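Local coordinates for DUF952 domain-containing protein (Caulobacter vibrioides, PDB 2O0Q) that is of unknown function but carries a DUF952 domain, whose family is grouped in the ADP-ribosyl clan, at residues G20-S25 against G32-S37; E44-W49 against P107-H112. All blocks are in the same frame, centred on the assembly; numbering follows the deposited sequence.

Interaction 1 of 2, residues G20-S25 against G32-S37; sequences GRFEGS and GFIHLS
Ile-34 and Phe-22 meet in a small apolar contact between the short strand 21-22 and the first residues of strand 34-38, two parts of the fold joined by helix 26-31. The contact is made mainly by one methyl. CG1 of Ile-34 lies anti to the carbonyl carbon (chi1 -65°), and the extended second torsion (172°) carries CD1 out to the 20-25 segment, where it comes within 3.6 Å of the carbonyl oxygen of Phe-22. Ile-34 CD1 also lies 4.2 Å from CD2 of the Phe-22 ring, the side chains crossing at a slant. Lower on the isoleucine, CG1 packs 4.1 Å from CA of Gly-24, and here the backbones come nearest, the CA atoms of Gly-24 and Ile-34 being 5.6 Å apart.

Gly-24 also serves the aromatic ring: its backbone N lies 3.5 Å above the ring plane of Phe-22, over the centre, so the backbone just after Glu-23 covers one face. Its phi/psi pair (phi 120°) is readily open only to glycine, because a side chain there would crowd the preceding carbonyl oxygen. Toward solvent, Arg-21 NH2 and Glu-23 OE2 form a salt bridge of 3.3 Å within the one segment.

Asp-28 OD2 of the intervening helix accepts from Ser-25 N and OD1 from His-35 N, so one carboxylate bridges the two segments. Ser-25 occupies the N-cap position of that helix. The whole is a strand-helix-strand connection whose strands belong to separate antiparallel sheets, 21-22 pairing with 88-89 and 34-38 lying inside the six-stranded sheet.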
loop_
_atom_site.group_PDB
_atom_site.type_symbol
_atom_site.label_atom_id
_atom_site.label_comp_id
_atom_site.label_asym_id
_atom_site.label_seq_id
_atom_site.Cartn_x
_atom_site.Cartn_y
_atom_site.Cartn_z
ATOM N N GLY A 20 -6.674 11.800 10.028
ATOM C CA GLY A 20 -7.615 10.737 10.341
ATOM C C GLY A 20 -7.791 9.751 9.198
ATOM O O GLY A 20 -8.421 8.702 9.356
ATOM N N ARG A 21 -7.240 10.087 8.035
ATOM C CA ARG A 21 -7.345 9.207 6.878
ATOM C C ARG A 21 -6.290 9.513 5.820
ATOM O O ARG A 21 -5.773 10.630 5.744
ATOM C CB ARG A 21 -8.751 9.292 6.261
ATOM C CG ARG A 21 -9.068 10.547 5.429
ATOM C CD ARG A 21 -9.152 11.822 6.261
ATOM N NE ARG A 21 -9.651 12.953 5.475
ATOM C CZ ARG A 21 -10.931 13.161 5.171
ATOM N NH1 ARG A 21 -11.869 12.319 5.590
ATOM N NH2 ARG A 21 -11.278 14.209 4.435
ATOM N N PHE A 22 -5.964 8.504 5.018
ATOM C CA PHE A 22 -4.985 8.647 3.949
ATOM C C PHE A 22 -5.769 8.869 2.663
ATOM O O PHE A 22 -6.547 8.010 2.247
ATOM C CB PHE A 22 -4.130 7.379 3.843
ATOM C CG PHE A 22 -3.155 7.390 2.696
ATOM C CD1 PHE A 22 -2.230 8.418 2.561
ATOM C CD2 PHE A 22 -3.156 6.361 1.752
ATOM C CE1 PHE A 22 -1.321 8.421 1.504
ATOM C CE2 PHE A 22 -2.255 6.356 0.695
ATOM C CZ PHE A 22 -1.336 7.386 0.571
ATOM N N GLU A 23 -5.578 10.025 2.039
ATOM C CA GLU A 23 -6.307 10.337 0.819
ATOM C C GLU A 23 -5.613 9.847 -0.436
ATOM O O GLU A 23 -6.185 9.890 -1.524
ATOM C CB GLU A 23 -6.560 11.841 0.736
ATOM C CG GLU A 23 -7.256 12.376 1.977
ATOM C CD GLU A 23 -7.708 13.807 1.827
ATOM O OE1 GLU A 23 -6.871 14.658 1.454
ATOM O OE2 GLU A 23 -8.899 14.081 2.088
ATOM N N GLY A 24 -4.379 9.379 -0.291
ATOM C CA GLY A 24 -3.664 8.860 -1.444
ATOM C C GLY A 24 -2.369 9.562 -1.796
ATOM O O GLY A 24 -2.150 10.720 -1.436
ATOM N N SER A 25 -1.504 8.837 -2.501
ATOM C CA SER A 25 -0.225 9.363 -2.957
ATOM C C SER A 25 -0.502 10.226 -4.186
ATOM O O SER A 25 -1.644 10.311 -4.649
ATOM C CB SER A 25 0.701 8.218 -3.362
ATOM O OG SER A 25 0.208 7.591 -4.538
ATOM N N GLY A 32 -7.332 8.571 -9.409
ATOM C CA GLY A 32 -8.695 8.540 -8.898
ATOM C C GLY A 32 -9.018 7.429 -7.915
ATOM O O GLY A 32 -10.188 7.182 -7.599
ATOM N N PHE A 33 -7.986 6.747 -7.432
ATOM C CA PHE A 33 -8.168 5.668 -6.467
ATOM C C PHE A 33 -6.834 5.339 -5.822
ATOM O O PHE A 33 -5.777 5.689 -6.346
ATOM C CB PHE A 33 -8.731 4.410 -7.140
ATOM C CG PHE A 33 -7.891 3.900 -8.277
ATOM C CD1 PHE A 33 -8.141 4.313 -9.581
ATOM C CD2 PHE A 33 -6.841 3.015 -8.041
ATOM C CE1 PHE A 33 -7.358 3.851 -10.639
ATOM C CE2 PHE A 33 -6.051 2.549 -9.091
ATOM C CZ PHE A 33 -6.314 2.969 -10.391
ATOM N N ILE A 34 -6.884 4.663 -4.682
ATOM C CA ILE A 34 -5.661 4.300 -3.995
ATOM C C ILE A 34 -5.171 2.946 -4.480
ATOM O O ILE A 34 -5.905 1.951 -4.448
ATOM C CB ILE A 34 -5.867 4.267 -2.469
ATOM C CG1 ILE A 34 -6.194 5.679 -1.973
ATOM C CG2 ILE A 34 -4.608 3.748 -1.782
ATOM C CD1 ILE A 34 -6.606 5.734 -0.528
ATOM N N HIS A 35 -3.927 2.931 -4.949
ATOM C CA HIS A 35 -3.296 1.717 -5.447
ATOM C C HIS A 35 -2.805 0.869 -4.289
ATOM O O HIS A 35 -1.934 1.296 -3.532
ATOM C CB HIS A 35 -2.083 2.042 -6.323
ATOM C CG HIS A 35 -2.420 2.489 -7.711
ATOM N ND1 HIS A 35 -2.841 3.768 -8.003
ATOM C CD2 HIS A 35 -2.353 1.836 -8.898
ATOM C CE1 HIS A 35 -3.013 3.886 -9.308
ATOM N NE2 HIS A 35 -2.724 2.728 -9.874
ATOM N N LEU A 36 -3.363 -0.329 -4.155
ATOM C CA LEU A 36 -2.945 -1.263 -3.116
ATOM C C LEU A 36 -2.516 -2.538 -3.829
ATOM O O LEU A 36 -2.757 -2.681 -5.029
ATOM C CB LEU A 36 -4.088 -1.538 -2.131
ATOM C CG LEU A 36 -4.341 -0.332 -1.212
ATOM C CD1 LEU A 36 -5.719 0.217 -1.456
ATOM C CD2 LEU A 36 -4.203 -0.730 0.241
ATOM N N SER A 37 -1.863 -3.443 -3.106
ATOM C CA SER A 37 -1.393 -4.697 -3.693
ATOM C C SER A 37 -1.737 -5.890 -2.820
ATOM O O SER A 37 -1.681 -5.804 -1.593
ATOM C CB SER A 37 0.134 -4.684 -3.857
ATOM O OG SER A 37 0.590 -3.615 -4.663
#

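Interaction 2 of 2, residues E44-W49 against P107-H112; sequences ETAAKW and PQLGDH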
loop_
_atom_site.group_PDB
_atom_site.type_symbol
_atom_site.label_atom_id
_atom_site.label_comp_id
_atom_site.label_asym_id
_atom_site.label_seq_id
_atom_site.Cartn_x
_atom_site.Cartn_y
_atom_site.Cartn_z
ATOM N N GLU A 44 6.703 -7.075 -5.864
ATOM C CA GLU A 44 6.965 -6.551 -7.201
ATOM C C GLU A 44 6.622 -5.064 -7.241
ATOM O O GLU A 44 7.326 -4.272 -7.875
ATOM C CB GLU A 44 6.152 -7.302 -8.268
ATOM C CG GLU A 44 6.645 -7.009 -9.696
ATOM C CD GLU A 44 5.942 -7.826 -10.771
ATOM O OE1 GLU A 44 5.843 -9.061 -10.624
ATOM O OE2 GLU A 44 5.497 -7.231 -11.778
ATOM N N THR A 45 5.544 -4.685 -6.562
ATOM C CA THR A 45 5.143 -3.279 -6.515
ATOM C C THR A 45 6.251 -2.465 -5.845
ATOM O O THR A 45 6.599 -1.370 -6.297
ATOM C CB THR A 45 3.827 -3.106 -5.716
ATOM O OG1 THR A 45 2.760 -3.756 -6.415
ATOM C CG2 THR A 45 3.479 -1.624 -5.544
ATOM N N ALA A 46 6.809 -3.010 -4.769
ATOM C CA ALA A 46 7.876 -2.327 -4.047
ATOM C C ALA A 46 9.097 -2.151 -4.948
ATOM O O ALA A 46 9.685 -1.073 -5.019
ATOM C CB ALA A 46 8.251 -3.123 -2.780
ATOM N N ALA A 47 9.465 -3.214 -5.651
ATOM C CA ALA A 47 10.622 -3.185 -6.536
ATOM C C ALA A 47 10.419 -2.250 -7.717
ATOM O O ALA A 47 11.359 -1.639 -8.209
ATOM C CB ALA A 47 10.912 -4.587 -7.046
ATOM N N LYS A 48 9.181 -2.140 -8.171
ATOM C CA LYS A 48 8.886 -1.308 -9.322
ATOM C C LYS A 48 8.867 0.204 -9.081
ATOM O O LYS A 48 9.480 0.956 -9.845
ATOM C CB LYS A 48 7.553 -1.756 -9.928
ATOM C CG LYS A 48 7.244 -1.160 -11.286
ATOM C CD LYS A 48 5.927 -1.703 -11.812
ATOM C CE LYS A 48 5.618 -1.167 -13.195
ATOM N NZ LYS A 48 4.231 -1.536 -13.622
ATOM N N TRP A 49 8.197 0.653 -8.020
ATOM C CA TRP A 49 8.081 2.092 -7.777
ATOM C C TRP A 49 8.751 2.713 -6.555
ATOM O O TRP A 49 8.752 3.940 -6.421
ATOM C CB TRP A 49 6.604 2.493 -7.726
ATOM C CG TRP A 49 5.723 1.749 -8.663
ATOM C CD1 TRP A 49 5.119 0.548 -8.440
ATOM C CD2 TRP A 49 5.339 2.154 -9.979
ATOM N NE1 TRP A 49 4.379 0.177 -9.535
ATOM C CE2 TRP A 49 4.498 1.146 -10.497
ATOM C CE3 TRP A 49 5.626 3.270 -10.775
ATOM C CZ2 TRP A 49 3.936 1.220 -11.775
ATOM C CZ3 TRP A 49 5.068 3.344 -12.049
ATOM C CH2 TRP A 49 4.233 2.323 -12.534
ATOM N N PRO A 107 12.884 -2.275 -1.365
ATOM C CA PRO A 107 12.290 -2.458 -0.035
ATOM C C PRO A 107 12.007 -3.946 0.212
ATOM O O PRO A 107 11.448 -4.629 -0.648
ATOM C CB PRO A 107 11.003 -1.638 -0.117
ATOM C CG PRO A 107 11.348 -0.557 -1.127
ATOM C CD PRO A 107 12.072 -1.354 -2.183
ATOM N N GLN A 108 12.389 -4.450 1.381
ATOM C CA GLN A 108 12.161 -5.860 1.694
ATOM C C GLN A 108 10.797 -6.072 2.347
ATOM O O GLN A 108 10.550 -5.575 3.444
ATOM C CB GLN A 108 13.257 -6.388 2.627
ATOM C CG GLN A 108 14.663 -6.335 2.057
ATOM C CD GLN A 108 15.679 -7.029 2.951
ATOM O OE1 GLN A 108 15.887 -6.633 4.099
ATOM N NE2 GLN A 108 16.313 -8.074 2.428
ATOM N N LEU A 109 9.916 -6.816 1.683
ATOM C CA LEU A 109 8.585 -7.080 2.234
ATOM C C LEU A 109 8.430 -8.520 2.711
ATOM O O LEU A 109 7.484 -8.843 3.428
ATOM C CB LEU A 109 7.497 -6.807 1.191
ATOM C CG LEU A 109 7.375 -5.427 0.550
ATOM C CD1 LEU A 109 5.956 -5.273 0.017
ATOM C CD2 LEU A 109 7.671 -4.344 1.549
ATOM N N GLY A 110 9.363 -9.372 2.300
ATOM C CA GLY A 110 9.328 -10.781 2.645
ATOM C C GLY A 110 8.824 -11.184 4.019
ATOM O O GLY A 110 7.763 -11.801 4.139
ATOM N N ASP A 111 9.580 -10.856 5.060
ATOM C CA ASP A 111 9.184 -11.233 6.413
ATOM C C ASP A 111 7.856 -10.639 6.870
ATOM O O ASP A 111 7.137 -11.249 7.661
ATOM C CB ASP A 111 10.290 -10.873 7.408
ATOM C CG ASP A 111 11.565 -11.654 7.158
ATOM O OD1 ASP A 111 11.476 -12.776 6.621
ATOM O OD2 ASP A 111 12.654 -11.157 7.510
ATOM N N HIS A 112 7.520 -9.454 6.373
ATOM C CA HIS A 112 6.262 -8.838 6.753
ATOM C C HIS A 112 5.082 -9.530 6.087
ATOM O O HIS A 112 4.031 -9.700 6.699
ATOM C CB HIS A 112 6.280 -7.348 6.417
ATOM C CG HIS A 112 7.265 -6.575 7.233
ATOM N ND1 HIS A 112 8.433 -6.065 6.708
ATOM C CD2 HIS A 112 7.295 -6.296 8.558
ATOM C CE1 HIS A 112 9.143 -5.510 7.675
ATOM N NE2 HIS A 112 8.475 -5.638 8.807
#
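Ala-46 meets Pro-107 and Leu-109 where the loop leading to the C-terminal helix 110-114 passes over helix 39-49, a loop-on-helix contact in an alpha+beta fold, where helix 39-49 packs on the antiparallel sheet through Ile-7. The contact is a buried apolar one, and it illustrates how a small residue lets a chain come close to a helix: the CA atoms of Ala-46 and Pro-107 are only 6.0 Å apart. The methyl of Ala-46 points at the loop and is met by two residues, with CB of Pro-107 lying 4.1 Å from Ala-46 CB.

Leu-109 turns its side chain to the helix. With chi1 at -58° its CG stands beside the backbone N, and this branch-point carbon makes the closest approach, 4.1 Å from Ala-46 CB. The leucine also touches Ala-42 and Gln-43, further back on helix 39-49, and Ile-7 of strand 3-9; Ala-46 rests on Ile-7 too. The tight part of the contact thus continues into the packing of helix against sheet, while Leu-101 touches the proline.

The outer side is looser and polar. On the helix, Glu-44 points away from the loop, and its OE2 forms a salt bridge with Arg-76 NE; on the loop, the exposed Gln-108 likewise turns from the helix. Beyond Leu-109 the chain leaves the contact, and the exposed Gly-110 and Asp-111 begin the last helix. There the backbone O of Gln-108 lies in the plane of the His-112 ring, beside its edge. Back at the centre, the proline ring completes the fit through a second atom, Pro-107 CD lying 3.7 Å from Ala-46 O.

How the interactions relate
Interactions 1 and 2 lie on opposite sides of the chain's centre, their own centres about 18 Å apart, and follow one another in series along the sequence. Strand 34-38 runs directly into helix 39-49, so the second segment of interaction 1 leads to the first segment of interaction 2. The two also touch: Ser-37 OG and Thr-45 OG1 are 2.8 Å apart, a probable hydrogen bond linking strand and helix. Interaction 1 touches Lys-6 and interaction 2 Ile-7, consecutive residues of strand 3-9 whose side chains should point to opposite faces, consistent with contacts on opposite sides of the sheet. With the protein's function unknown, neither contact can be tied to an active site.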